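PDB 6NP2: aminoglycoside N(3)-acetyltransferase from Enterobacter cloacae, which probably confers resistance to 2-deoxystreptamine antibiotics such as gentamicin, kanamycin and tobramycin by moving an acetyl group from acetyl-CoA onto their 3-amino group. Local coordinates for residues P117-A122 / G138-P143; P85-D90 / C111-H116; E180-V185 / S203-N208; A169-E174 / G219-E224. All blocks are in the same frame, centred on the assembly; numbering follows the deposited sequence.

Interaction 1 of 4, residues P117-A122 / G138-P143. With SIS ((1S,2S,3R,4S,6R)-4,6-diamino-3-{[(2S,3R)-3-amino-6-(aminomethyl)-3,4-dihydro-2H-pyran-2-yl]oxy}-2-hydroxycyclohexyl 3-deoxy-4-C-methyl-3-(methylamino)-beta-L-arabinopyranoside), chain B.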
# COMPACT_ATOMS: atom_id res chain seq x y z
N PRO A 117 1.84 11.17 -6.19
CA PRO A 117 1.67 10.38 -7.41
C PRO A 117 2.30 9.01 -7.36
O PRO A 117 1.75 8.06 -7.93
CB PRO A 117 2.28 11.28 -8.50
CG PRO A 117 2.13 12.65 -7.94
CD PRO A 117 2.43 12.48 -6.48
N ASP A 118 3.44 8.86 -6.71
CA ASP A 118 4.11 7.57 -6.67
C ASP A 118 3.60 6.69 -5.54
O ASP A 118 3.52 5.47 -5.69
CB ASP A 118 5.63 7.74 -6.56
CG ASP A 118 6.36 6.43 -6.78
OD1 ASP A 118 6.33 5.91 -7.93
OD2 ASP A 118 6.93 5.91 -5.81
N ALA A 119 3.25 7.29 -4.41
CA ALA A 119 2.78 6.55 -3.24
C ALA A 119 1.26 6.55 -3.13
O ALA A 119 0.72 6.22 -2.07
CB ALA A 119 3.42 7.14 -1.98
N SER A 120 0.55 6.82 -4.23
CA SER A 120 -0.87 7.12 -4.15
C SER A 120 -1.66 6.00 -3.48
O SER A 120 -1.51 4.82 -3.80
CB SER A 120 -1.42 7.39 -5.55
OG SER A 120 -2.76 7.85 -5.50
N MET A 121 -2.54 6.40 -2.57
CA MET A 121 -3.41 5.51 -1.82
C MET A 121 -4.87 5.80 -2.16
O MET A 121 -5.27 6.96 -2.27
CB MET A 121 -3.20 5.77 -0.32
CG MET A 121 -1.76 5.68 0.16
SD MET A 121 -1.28 3.97 0.43
CE MET A 121 0.47 4.07 0.62
N ALA A 122 -5.67 4.74 -2.28
CA ALA A 122 -7.09 4.84 -2.56
C ALA A 122 -7.86 4.37 -1.34
O ALA A 122 -7.46 3.41 -0.69
CB ALA A 122 -7.45 3.96 -3.75
N GLY A 138 7.61 13.83 0.03
CA GLY A 138 8.49 13.74 1.18
C GLY A 138 7.90 12.98 2.34
O GLY A 138 8.60 12.75 3.33
N ALA A 139 6.64 12.56 2.24
CA ALA A 139 5.93 11.80 3.27
C ALA A 139 5.19 10.62 2.62
O ALA A 139 3.97 10.47 2.75
CB ALA A 139 4.99 12.71 4.04
N ALA A 140 5.93 9.75 1.95
CA ALA A 140 5.31 8.69 1.18
C ALA A 140 4.60 7.68 2.07
O ALA A 140 3.41 7.42 1.90
CB ALA A 140 6.33 8.00 0.29
N TYR A 141 5.32 7.09 3.04
CA TYR A 141 4.80 6.01 3.87
C TYR A 141 4.97 6.24 5.36
O TYR A 141 4.60 5.37 6.15
CB TYR A 141 5.43 4.65 3.50
CG TYR A 141 5.42 4.41 2.02
CD1 TYR A 141 4.24 4.13 1.33
CD2 TYR A 141 6.57 4.53 1.28
CE1 TYR A 141 4.23 3.97 -0.03
CE2 TYR A 141 6.56 4.37 -0.09
CZ TYR A 141 5.39 4.10 -0.75
OH TYR A 141 5.35 3.96 -2.12
N GLY A 142 5.56 7.36 5.76
CA GLY A 142 5.89 7.58 7.14
C GLY A 142 4.91 8.49 7.83
O GLY A 142 3.73 8.58 7.45
N PRO A 143 5.38 9.18 8.86
CA PRO A 143 4.54 10.16 9.55
C PRO A 143 3.84 11.09 8.57
O PRO A 143 4.40 11.51 7.55
CB PRO A 143 5.53 10.90 10.44
CG PRO A 143 6.55 9.84 10.76
CD PRO A 143 6.70 9.05 9.50
C11 SIS B . 9.33 -4.18 -4.47
C12 SIS B . 7.38 0.60 -3.49
C13 SIS B . 8.99 1.94 -6.17
C21 SIS B . 8.73 -5.53 -4.90
C22 SIS B . 7.67 -0.14 -2.19
C23 SIS B . 8.13 2.94 -6.92
C31 SIS B . 9.82 -6.31 -5.64
C32 SIS B . 7.59 -1.63 -2.46
C33 SIS B . 7.52 2.28 -8.16
C41 SIS B . 11.14 -6.21 -4.91
C42 SIS B . 8.57 -2.06 -3.55
C43 SIS B . 8.63 1.67 -9.02
C51 SIS B . 11.35 -5.33 -3.96
C52 SIS B . 8.37 -1.26 -4.83
C53 SIS B . 9.53 0.76 -8.19
C61 SIS B . 12.71 -5.28 -3.30
C62 SIS B . 8.42 0.23 -4.53
C83 SIS B . 8.02 0.81 -10.14
C93 SIS B . 5.37 2.88 -9.20
N12 SIS B . 7.38 2.04 -3.26
N21 SIS B . 8.26 -6.24 -3.70
N32 SIS B . 7.90 -2.41 -1.25
N33 SIS B . 6.76 3.30 -8.93
N61 SIS B . 13.07 -3.88 -3.02
O11 SIS B . 8.32 -3.44 -3.79
O23 SIS B . 7.06 3.34 -6.08
O43 SIS B . 9.38 2.75 -9.57
O51 SIS B . 10.42 -4.43 -3.58
O52 SIS B . 9.42 -1.57 -5.74
O53 SIS B . 10.00 1.42 -7.01
O62 SIS B . 8.13 0.89 -5.76
O HOH W 1 6.75 6.17 -3.10
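Ala119 and Ala140 meet methyl to methyl, CB to CB at 3.8 Å, in the tightly packed apolar part of the contact. The same Ala119 methyl also lies obliquely against the Tyr141 ring, 3.8 Å from CE1. Met121 is modelled in two conformations; in one, its bent chain brings CE to the edge of the Tyr141 ring, near the ring plane, so this contact is less certain. All of this is apolar, and no direct hydrogen bond joins the two segments.

Toward the antibiotic the fit opens out. Asp118 OD2 and Tyr141 OH stand 4.5 Å apart, and a water fills the step, giving a hydrogen to OD2 and also bonding Tyr141 OH. With CG swung anti to the backbone N (chi1 -169°), Asp118 presents both carboxylate oxygens to the garosamine ring of the bound sisomicin. OD1 accepts from the methylamino N33 at 2.8 Å, and OD2 from the hydroxyl O23 at 2.6 Å. Ser65 OG is a further partner of OD1. Tyr141 OH accepts from N12, on the central deoxystreptamine ring, at 3.0 Å.

The garosamine sugar is thus read by a carboxylate and the aminocyclitol by a phenol, with a shared water coupling the two. A negative Asp118 would suit a drug that carries several amines, probably protonated in solution.

Interaction 2 of 4, residues P85-D90 / C111-H116. Unlike the reference sequence in segment 111-116: Ser114 (reference Thr).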
# COMPACT_ATOMS: atom_id res chain seq x y z
N PRO A 85 2.74 13.39 -18.45
CA PRO A 85 1.43 13.82 -17.94
C PRO A 85 1.49 14.17 -16.47
O PRO A 85 2.09 13.46 -15.67
CB PRO A 85 0.53 12.60 -18.17
CG PRO A 85 1.46 11.44 -18.22
CD PRO A 85 2.71 11.98 -18.87
N ALA A 86 0.83 15.26 -16.10
CA ALA A 86 0.60 15.52 -14.68
C ALA A 86 -0.26 14.43 -14.08
O ALA A 86 -1.17 13.91 -14.72
CB ALA A 86 -0.11 16.87 -14.50
N PHE A 87 0.04 14.08 -12.83
CA PHE A 87 -0.79 13.13 -12.10
C PHE A 87 -2.17 13.71 -11.90
O PHE A 87 -2.34 14.76 -11.27
CB PHE A 87 -0.15 12.85 -10.74
CG PHE A 87 -0.94 11.89 -9.88
CD1 PHE A 87 -1.10 10.57 -10.26
CD2 PHE A 87 -1.50 12.31 -8.69
CE1 PHE A 87 -1.81 9.68 -9.48
CE2 PHE A 87 -2.22 11.41 -7.90
CZ PHE A 87 -2.36 10.11 -8.30
N ASP A 88 -3.17 13.01 -12.41
CA ASP A 88 -4.56 13.43 -12.24
C ASP A 88 -5.26 12.35 -11.44
O ASP A 88 -5.50 11.25 -11.97
CB ASP A 88 -5.23 13.59 -13.61
CG ASP A 88 -6.64 14.09 -13.50
OD1 ASP A 88 -7.27 13.89 -12.44
OD2 ASP A 88 -7.14 14.69 -14.48
N PRO A 89 -5.55 12.58 -10.16
CA PRO A 89 -6.04 11.47 -9.33
C PRO A 89 -7.35 10.88 -9.82
O PRO A 89 -7.62 9.71 -9.53
CB PRO A 89 -6.19 12.11 -7.94
CG PRO A 89 -6.32 13.57 -8.21
CD PRO A 89 -5.43 13.83 -9.39
N ASP A 90 -8.17 11.64 -10.54
CA ASP A 90 -9.43 11.12 -11.05
C ASP A 90 -9.25 10.17 -12.22
O ASP A 90 -10.16 9.38 -12.51
CB ASP A 90 -10.32 12.28 -11.48
CG ASP A 90 -10.76 13.15 -10.31
OD1 ASP A 90 -10.96 12.61 -9.21
OD2 ASP A 90 -10.94 14.38 -10.51
N CYS A 111 -14.71 6.27 -4.29
CA CYS A 111 -13.33 6.10 -3.85
C CYS A 111 -12.63 7.45 -3.84
O CYS A 111 -12.82 8.27 -4.74
CB CYS A 111 -12.61 5.15 -4.78
SG CYS A 111 -10.99 4.62 -4.20
N ARG A 112 -11.86 7.69 -2.79
CA ARG A 112 -11.00 8.86 -2.71
C ARG A 112 -9.56 8.44 -2.97
O ARG A 112 -9.16 7.31 -2.72
CB ARG A 112 -11.13 9.53 -1.34
CG ARG A 112 -12.56 9.90 -0.95
CD ARG A 112 -13.21 10.86 -1.92
NE ARG A 112 -14.45 11.37 -1.34
CZ ARG A 112 -14.55 12.49 -0.62
NH1 ARG A 112 -13.48 13.25 -0.39
NH2 ARG A 112 -15.73 12.86 -0.13
N ARG A 113 -8.77 9.37 -3.47
CA ARG A 113 -7.42 9.07 -3.89
C ARG A 113 -6.45 10.12 -3.37
O ARG A 113 -6.72 11.32 -3.44
CB ARG A 113 -7.32 9.06 -5.37
CG ARG A 113 -5.97 8.58 -5.76
CD ARG A 113 -6.05 7.87 -6.99
NE ARG A 113 -4.81 7.29 -7.51
CZ ARG A 113 -4.72 6.96 -8.79
NH1 ARG A 113 -5.74 7.23 -9.60
NH2 ARG A 113 -3.64 6.42 -9.30
N SER A 114 -5.32 9.64 -2.87
CA SER A 114 -4.33 10.56 -2.32
C SER A 114 -3.48 11.21 -3.40
O SER A 114 -3.32 10.70 -4.52
CB SER A 114 -3.44 9.88 -1.28
OG SER A 114 -2.38 9.17 -1.89
N ALA A 115 -2.89 12.34 -3.02
CA ALA A 115 -2.24 13.28 -3.92
C ALA A 115 -0.80 12.92 -4.26
O ALA A 115 -0.23 13.57 -5.15
CB ALA A 115 -2.27 14.66 -3.28
N HIS A 116 -0.20 11.97 -3.59
CA HIS A 116 1.19 11.64 -3.85
C HIS A 116 1.24 10.74 -5.08
O HIS A 116 0.72 9.63 -5.04
CB HIS A 116 1.75 10.90 -2.64
CG HIS A 116 3.23 10.77 -2.65
ND1 HIS A 116 3.93 10.14 -3.65
CD2 HIS A 116 4.15 11.17 -1.73
CE1 HIS A 116 5.22 10.16 -3.35
NE2 HIS A 116 5.37 10.77 -2.19
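Phe87 is the first residue of 85-90 to meet Arg113, and it docks this loop onto strand 112-113, an outermost strand of the mixed central sheet. The Phe87 ring takes the trans position, CG anti to the backbone N (chi1 179°), which carries it toward the strand. There its rim comes over one face of the Arg113 guanidinium, CE1 standing 3.7 Å from NH2, with the two planes at 90°. The next part of the rim faces the backbone: CE2 lies 3.6 Å from Ser114 O, close to the plane of the ring. The Phe87 ring also packs on Pro117 and meets the Trp62 ring.

Asp88 turns away and shapes its own loop, OD1 accepting from Asp90 N at 3.1 Å in an Asx turn, while OD2 bonds His91. Pro89, between them, lies alongside the aliphatic root of Arg113, its CB 4.1 Å from Arg113 CB.

The guanidinium donates to oxygens of several loops. NE bonds Ser120 OG and NH2 bonds Ser61 O, so the group's rotation is fixed from several directions. NH1 has two carbonyl partners, the stronger being Ala92 O. The other is Pro89 O, 3.1 Å from Arg113 NH1, a bent bond of 135° at the hydrogen that leaves the oxygen somewhat out of the guanidinium plane.

Interaction 3 of 4, residues E180-V185 / S203-N208; sequences EGKRRV and SDWDSN. With SIS ((1S,2S,3R,4S,6R)-4,6-diamino-3-{[(2S,3R)-3-amino-6-(aminomethyl)-3,4-dihydro-2H-pyran-2-yl]oxy}-2-hydroxycyclohexyl 3-deoxy-4-C-methyl-3-(methylamino)-beta-L-arabinopyranoside), chain B.
Trp205 lies between two cationic side chains, Lys182 and Arg184, that reach its indole from opposite faces. Lys182 crosses one face, NZ sitting 4.1 Å from the centroid of the Trp205 six-membered ring with CE also over it, although that ammonium is held more firmly by the carbonyls of Ala177 and Ala175. On the other face Arg184 CZ stands 4.5 Å from the same centroid. The Arg184 guanidinium is edge-on here, 89° from the indole plane, so NH1 dips to the middle of the ring.

Side-chain hydrogen bonds and charges come next. Arg184 NH2 donates in its own plane to Ser203 OG at 2.9 Å, and a water links NH1 to Asp204 OD1. Arg183 approaches Asp206 side-on, NE and NH2 both converging on OD2, at 3.1 Å and 3.2 Å; two waters add to the load on that oxygen. The far nitrogen of Arg183, NH1, pairs with Asp212.

Backbone bonds supply the framework: Val185 and Asp204 form a hydrogen-bonded antiparallel pair, and Asp206 N continues the link to Arg183 O at 2.9 Å.

Ligand bonds follow from the turn beyond. Asp206 OD1 accepts from Asn208 N in an Asx turn; Ser207 OG takes the sisomicin amine N12 at 2.8 Å, and Asn208 OD1 takes hydroxyl O52 at 2.7 Å. It is the open end of the β-hairpin 184-193/196-205, leading into a wall of the aminoglycoside site.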
# COMPACT_ATOMS: atom_id res chain seq x y z
N GLU A 180 21.22 3.96 12.07
CA GLU A 180 22.21 4.65 11.26
C GLU A 180 22.23 4.11 9.83
O GLU A 180 21.88 2.96 9.57
CB GLU A 180 23.60 4.49 11.89
CG GLU A 180 24.16 3.08 11.88
CD GLU A 180 25.48 2.98 12.65
OE1 GLU A 180 26.02 4.03 13.06
OE2 GLU A 180 25.97 1.85 12.85
N GLY A 181 22.63 4.97 8.90
CA GLY A 181 22.86 4.55 7.53
C GLY A 181 21.62 4.50 6.65
O GLY A 181 21.66 3.85 5.60
N LYS A 182 20.53 5.13 7.04
CA LYS A 182 19.30 5.00 6.28
C LYS A 182 19.45 5.63 4.90
O LYS A 182 19.95 6.76 4.75
CB LYS A 182 18.14 5.63 7.03
CG LYS A 182 17.81 4.89 8.33
CD LYS A 182 16.96 5.72 9.27
CE LYS A 182 15.55 5.79 8.80
NZ LYS A 182 14.65 6.34 9.83
N ARG A 183 18.99 4.90 3.89
CA ARG A 183 19.06 5.34 2.51
C ARG A 183 17.89 6.25 2.17
O ARG A 183 16.75 6.00 2.57
CB ARG A 183 19.01 4.13 1.58
CG ARG A 183 20.26 3.27 1.65
CD ARG A 183 20.03 1.93 1.00
NE ARG A 183 19.64 2.00 -0.41
CZ ARG A 183 20.47 1.85 -1.43
NH1 ARG A 183 21.75 1.64 -1.23
NH2 ARG A 183 20.01 1.91 -2.67
N ARG A 184 18.19 7.29 1.41
CA ARG A 184 17.21 8.20 0.86
C ARG A 184 17.33 8.21 -0.65
O ARG A 184 18.36 7.84 -1.23
CB ARG A 184 17.34 9.60 1.46
CG ARG A 184 17.07 9.59 2.96
CD ARG A 184 17.17 10.93 3.62
NE ARG A 184 16.19 11.88 3.11
CZ ARG A 184 14.92 11.93 3.49
NH1 ARG A 184 14.43 11.06 4.37
NH2 ARG A 184 14.13 12.84 2.97
N VAL A 185 16.25 8.62 -1.30
CA VAL A 185 16.18 8.79 -2.74
C VAL A 185 15.65 10.18 -3.04
O VAL A 185 14.91 10.77 -2.24
CB VAL A 185 15.28 7.73 -3.42
CG1 VAL A 185 15.90 6.36 -3.34
CG2 VAL A 185 13.87 7.72 -2.82
N SER A 203 13.10 14.50 -1.63
CA SER A 203 13.76 13.29 -1.16
C SER A 203 12.84 12.58 -0.18
O SER A 203 11.93 13.17 0.40
CB SER A 203 15.09 13.59 -0.48
OG SER A 203 14.93 14.36 0.69
N ASP A 204 13.07 11.28 -0.01
CA ASP A 204 12.32 10.49 0.96
C ASP A 204 13.13 9.23 1.24
O ASP A 204 14.15 8.99 0.61
CB ASP A 204 10.91 10.14 0.44
CG ASP A 204 9.87 10.03 1.56
OD1 ASP A 204 10.24 9.77 2.72
OD2 ASP A 204 8.68 10.20 1.23
N TRP A 205 12.67 8.45 2.21
CA TRP A 205 13.33 7.19 2.49
C TRP A 205 13.25 6.27 1.27
O TRP A 205 12.24 6.25 0.57
CB TRP A 205 12.70 6.50 3.71
CG TRP A 205 12.69 7.41 4.89
CD1 TRP A 205 11.60 7.95 5.48
CD2 TRP A 205 13.83 7.94 5.60
NE1 TRP A 205 11.96 8.77 6.51
CE2 TRP A 205 13.33 8.78 6.61
CE3 TRP A 205 15.22 7.80 5.47
CZ2 TRP A 205 14.15 9.46 7.50
CZ3 TRP A 205 16.04 8.50 6.34
CH2 TRP A 205 15.51 9.32 7.33
N ASP A 206 14.30 5.50 1.03
CA ASP A 206 14.31 4.56 -0.07
C ASP A 206 13.36 3.41 0.24
O ASP A 206 13.61 2.61 1.14
CB ASP A 206 15.73 4.05 -0.25
CG ASP A 206 15.93 3.26 -1.53
OD1 ASP A 206 14.93 2.87 -2.18
OD2 ASP A 206 17.12 3.06 -1.88
N SER A 207 12.26 3.32 -0.51
CA SER A 207 11.29 2.25 -0.31
C SER A 207 11.72 0.96 -0.99
O SER A 207 10.99 -0.03 -0.91
CB SER A 207 9.90 2.67 -0.78
OG SER A 207 9.84 2.79 -2.19
N ASN A 208 12.88 0.94 -1.64
CA ASN A 208 13.45 -0.27 -2.19
C ASN A 208 14.64 -0.78 -1.39
O ASN A 208 15.46 -1.52 -1.92
CB ASN A 208 13.82 -0.08 -3.66
CG ASN A 208 12.60 -0.06 -4.55
OD1 ASN A 208 11.79 -0.98 -4.51
ND2 ASN A 208 12.43 0.99 -5.32
C11 SIS B . 9.33 -4.18 -4.47
C12 SIS B . 7.38 0.60 -3.49
C13 SIS B . 8.99 1.94 -6.17
C21 SIS B . 8.73 -5.53 -4.90
C22 SIS B . 7.67 -0.14 -2.19
C23 SIS B . 8.13 2.94 -6.92
C31 SIS B . 9.82 -6.31 -5.64
C32 SIS B . 7.59 -1.63 -2.46
C33 SIS B . 7.52 2.28 -8.16
C41 SIS B . 11.14 -6.21 -4.91
C42 SIS B . 8.57 -2.06 -3.55
C43 SIS B . 8.63 1.67 -9.02
C51 SIS B . 11.35 -5.33 -3.96
C52 SIS B . 8.37 -1.26 -4.83
C53 SIS B . 9.53 0.76 -8.19
C61 SIS B . 12.71 -5.28 -3.30
C62 SIS B . 8.42 0.23 -4.53
C83 SIS B . 8.02 0.81 -10.14
C93 SIS B . 5.37 2.88 -9.20
N12 SIS B . 7.38 2.04 -3.26
N21 SIS B . 8.26 -6.24 -3.70
N32 SIS B . 7.90 -2.41 -1.25
N33 SIS B . 6.76 3.30 -8.93
N61 SIS B . 13.07 -3.88 -3.02
O11 SIS B . 8.32 -3.44 -3.79
O23 SIS B . 7.06 3.34 -6.08
O43 SIS B . 9.38 2.75 -9.57
O51 SIS B . 10.42 -4.43 -3.58
O52 SIS B . 9.42 -1.57 -5.74
O53 SIS B . 10.00 1.42 -7.01
O62 SIS B . 8.13 0.89 -5.76
O HOH W 2 17.43 1.24 -3.92
O HOH W 3 11.66 11.78 4.32
O HOH W 4 18.98 5.21 -2.21

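Interaction 4 of 4, residues A169-E174 / G219-E224; sequences ALHYAE and GPDAVE. With SIS ((1S,2S,3R,4S,6R)-4,6-diamino-3-{[(2S,3R)-3-amino-6-(aminomethyl)-3,4-dihydro-2H-pyran-2-yl]oxy}-2-hydroxycyclohexyl 3-deoxy-4-C-methyl-3-(methylamino)-beta-L-arabinopyranoside), chain B.
Glu174 OE1, only 3.3 Å from the methyl CB of Ala222, accepts a hydrogen from a water 2.6 Å away, and that water in turn takes the backbone N-H of Ala222. The link therefore uses a first-turn amide of helix 222-233. Glu174 works at both ends: OE2 accepts from His171 ND1 at 2.9 Å, lying in the imidazole plane although the nitrogen itself stands well above the carboxylate plane. This His-carboxylate bond fixes the rotation of the ring. Val223 braces it further, CG2 resting over one face 3.9 Å from the His171 ring centroid in a CH-π contact, while CG1 turns to Leu170.

The contact sets the start of helix 170-176 against that of helix 222-233, whose N-cap is Asp221; OD1 of this residue accepts from Glu224 N at 2.9 Å. Leu170 CB closes on Val223 CG2 at 3.9 Å, and the leucine continues onto Ile226 and Ala227 of the same helix.

At the ring edge, away from ND1, His171 NE2 accepts from N32 of sisomicin at 2.9 Å. N32 is the 3-amino group of the deoxystreptamine ring, the position this enzyme acetylates, and His171 also belongs to the acetyl-CoA binding site.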
# COMPACT_ATOMS: atom_id res chain seq x y z
N ALA A 169 2.67 -1.19 4.82
CA ALA A 169 2.67 -0.45 6.07
C ALA A 169 4.01 -0.53 6.78
O ALA A 169 4.34 0.37 7.57
CB ALA A 169 1.56 -0.94 6.98
N LEU A 170 4.80 -1.58 6.54
CA LEU A 170 6.10 -1.69 7.20
C LEU A 170 7.09 -0.63 6.72
O LEU A 170 8.09 -0.39 7.40
CB LEU A 170 6.68 -3.10 7.08
CG LEU A 170 6.18 -4.05 8.16
CD1 LEU A 170 6.50 -5.50 7.78
CD2 LEU A 170 6.76 -3.68 9.52
N HIS A 171 6.83 0.04 5.60
CA HIS A 171 7.66 1.18 5.26
C HIS A 171 7.53 2.31 6.26
O HIS A 171 8.45 3.14 6.38
CB HIS A 171 7.38 1.67 3.84
CG HIS A 171 7.73 0.67 2.79
ND1 HIS A 171 9.01 0.19 2.61
CD2 HIS A 171 6.98 0.07 1.83
CE1 HIS A 171 9.03 -0.68 1.62
NE2 HIS A 171 7.80 -0.77 1.13
N TYR A 172 6.46 2.35 7.06
CA TYR A 172 6.39 3.31 8.16
C TYR A 172 7.45 2.99 9.21
O TYR A 172 8.10 3.90 9.74
CB TYR A 172 4.99 3.29 8.79
CG TYR A 172 4.83 4.28 9.93
CD1 TYR A 172 5.29 3.97 11.19
CD2 TYR A 172 4.23 5.52 9.74
CE1 TYR A 172 5.19 4.86 12.22
CE2 TYR A 172 4.12 6.42 10.77
CZ TYR A 172 4.60 6.08 12.01
OH TYR A 172 4.51 6.99 13.04
N ALA A 173 7.64 1.71 9.53
CA ALA A 173 8.67 1.33 10.49
C ALA A 173 10.05 1.75 10.01
O ALA A 173 10.87 2.24 10.79
CB ALA A 173 8.63 -0.18 10.74
N GLU A 174 10.31 1.59 8.71
CA GLU A 174 11.57 2.02 8.15
C GLU A 174 11.74 3.52 8.29
O GLU A 174 12.83 4.00 8.61
CB GLU A 174 11.65 1.60 6.68
CG GLU A 174 11.67 0.10 6.50
CD GLU A 174 11.80 -0.37 5.09
OE1 GLU A 174 12.32 -1.49 4.89
OE2 GLU A 174 11.39 0.37 4.17
N GLY A 219 15.13 -8.53 -3.55
CA GLY A 219 15.58 -8.44 -2.18
C GLY A 219 16.30 -9.66 -1.62
O GLY A 219 17.21 -10.20 -2.25
N PRO A 220 15.94 -10.09 -0.40
CA PRO A 220 14.84 -9.57 0.42
C PRO A 220 15.17 -8.21 1.00
O PRO A 220 16.31 -7.94 1.40
CB PRO A 220 14.72 -10.60 1.55
CG PRO A 220 15.89 -11.55 1.40
CD PRO A 220 16.80 -10.98 0.37
N ASP A 221 14.18 -7.33 1.02
CA ASP A 221 14.30 -6.06 1.72
C ASP A 221 13.95 -6.25 3.19
O ASP A 221 13.67 -7.37 3.66
CB ASP A 221 13.46 -4.99 1.03
CG ASP A 221 11.97 -5.17 1.24
OD1 ASP A 221 11.51 -6.26 1.61
OD2 ASP A 221 11.25 -4.19 0.99
N ALA A 222 13.98 -5.15 3.95
CA ALA A 222 13.70 -5.26 5.37
C ALA A 222 12.23 -5.59 5.63
O ALA A 222 11.93 -6.31 6.58
CB ALA A 222 14.08 -3.98 6.10
N VAL A 223 11.32 -5.06 4.81
CA VAL A 223 9.90 -5.41 4.95
C VAL A 223 9.73 -6.92 4.94
O VAL A 223 9.08 -7.50 5.82
CB VAL A 223 9.08 -4.75 3.83
CG1 VAL A 223 7.62 -5.28 3.82
CG2 VAL A 223 9.09 -3.25 4.00
N GLU A 224 10.31 -7.58 3.94
CA GLU A 224 10.16 -9.02 3.82
C GLU A 224 10.76 -9.74 5.01
O GLU A 224 10.18 -10.69 5.54
CB GLU A 224 10.80 -9.51 2.52
CG GLU A 224 10.71 -11.01 2.35
CD GLU A 224 11.17 -11.51 0.99
OE1 GLU A 224 11.35 -12.74 0.85
OE2 GLU A 224 11.36 -10.69 0.07
C11 SIS B . 9.33 -4.18 -4.47
C12 SIS B . 7.38 0.60 -3.49
C13 SIS B . 8.99 1.94 -6.17
C21 SIS B . 8.73 -5.53 -4.90
C22 SIS B . 7.67 -0.14 -2.19
C23 SIS B . 8.13 2.94 -6.92
C31 SIS B . 9.82 -6.31 -5.64
C32 SIS B . 7.59 -1.63 -2.46
C33 SIS B . 7.52 2.28 -8.16
C41 SIS B . 11.14 -6.21 -4.91
C42 SIS B . 8.57 -2.06 -3.55
C43 SIS B . 8.63 1.67 -9.02
C51 SIS B . 11.35 -5.33 -3.96
C52 SIS B . 8.37 -1.26 -4.83
C53 SIS B . 9.53 0.76 -8.19
C61 SIS B . 12.71 -5.28 -3.30
C62 SIS B . 8.42 0.23 -4.53
C83 SIS B . 8.02 0.81 -10.14
C93 SIS B . 5.37 2.88 -9.20
N12 SIS B . 7.38 2.04 -3.26
N21 SIS B . 8.26 -6.24 -3.70
N32 SIS B . 7.90 -2.41 -1.25
N33 SIS B . 6.76 3.30 -8.93
N61 SIS B . 13.07 -3.88 -3.02
O11 SIS B . 8.32 -3.44 -3.79
O23 SIS B . 7.06 3.34 -6.08
O43 SIS B . 9.38 2.75 -9.57
O51 SIS B . 10.42 -4.43 -3.58
O52 SIS B . 9.42 -1.57 -5.74
O53 SIS B . 10.00 1.42 -7.01
O62 SIS B . 8.13 0.89 -5.76
O HOH W 5 14.23 -2.23 3.35

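How the interactions relate
Sisomicin is the common partner of interactions 1, 3 and 4: 117-122/138-143 binds the garosamine ring and N12, the turn at 203-208 shares N12 and reaches two more oxygens, and 169-174 meets the 3-amino group. Interactions 3 and 4 have centres 12 Å apart, and the hairpin contact is nested in the chain loop that interaction 4 closes. Asp204 OD2 bonds Ala140 N at 2.9 Å, tying interaction 3 to interaction 1, whose Tyr141 also packs on His171. Interaction 2 stands back from the drug, yet reaches interaction 1 through a probable hydrogen bond from Ser114 N, just past strand 112-113, to Met121 O of the neighbouring strand 121-124 (2.8 Å).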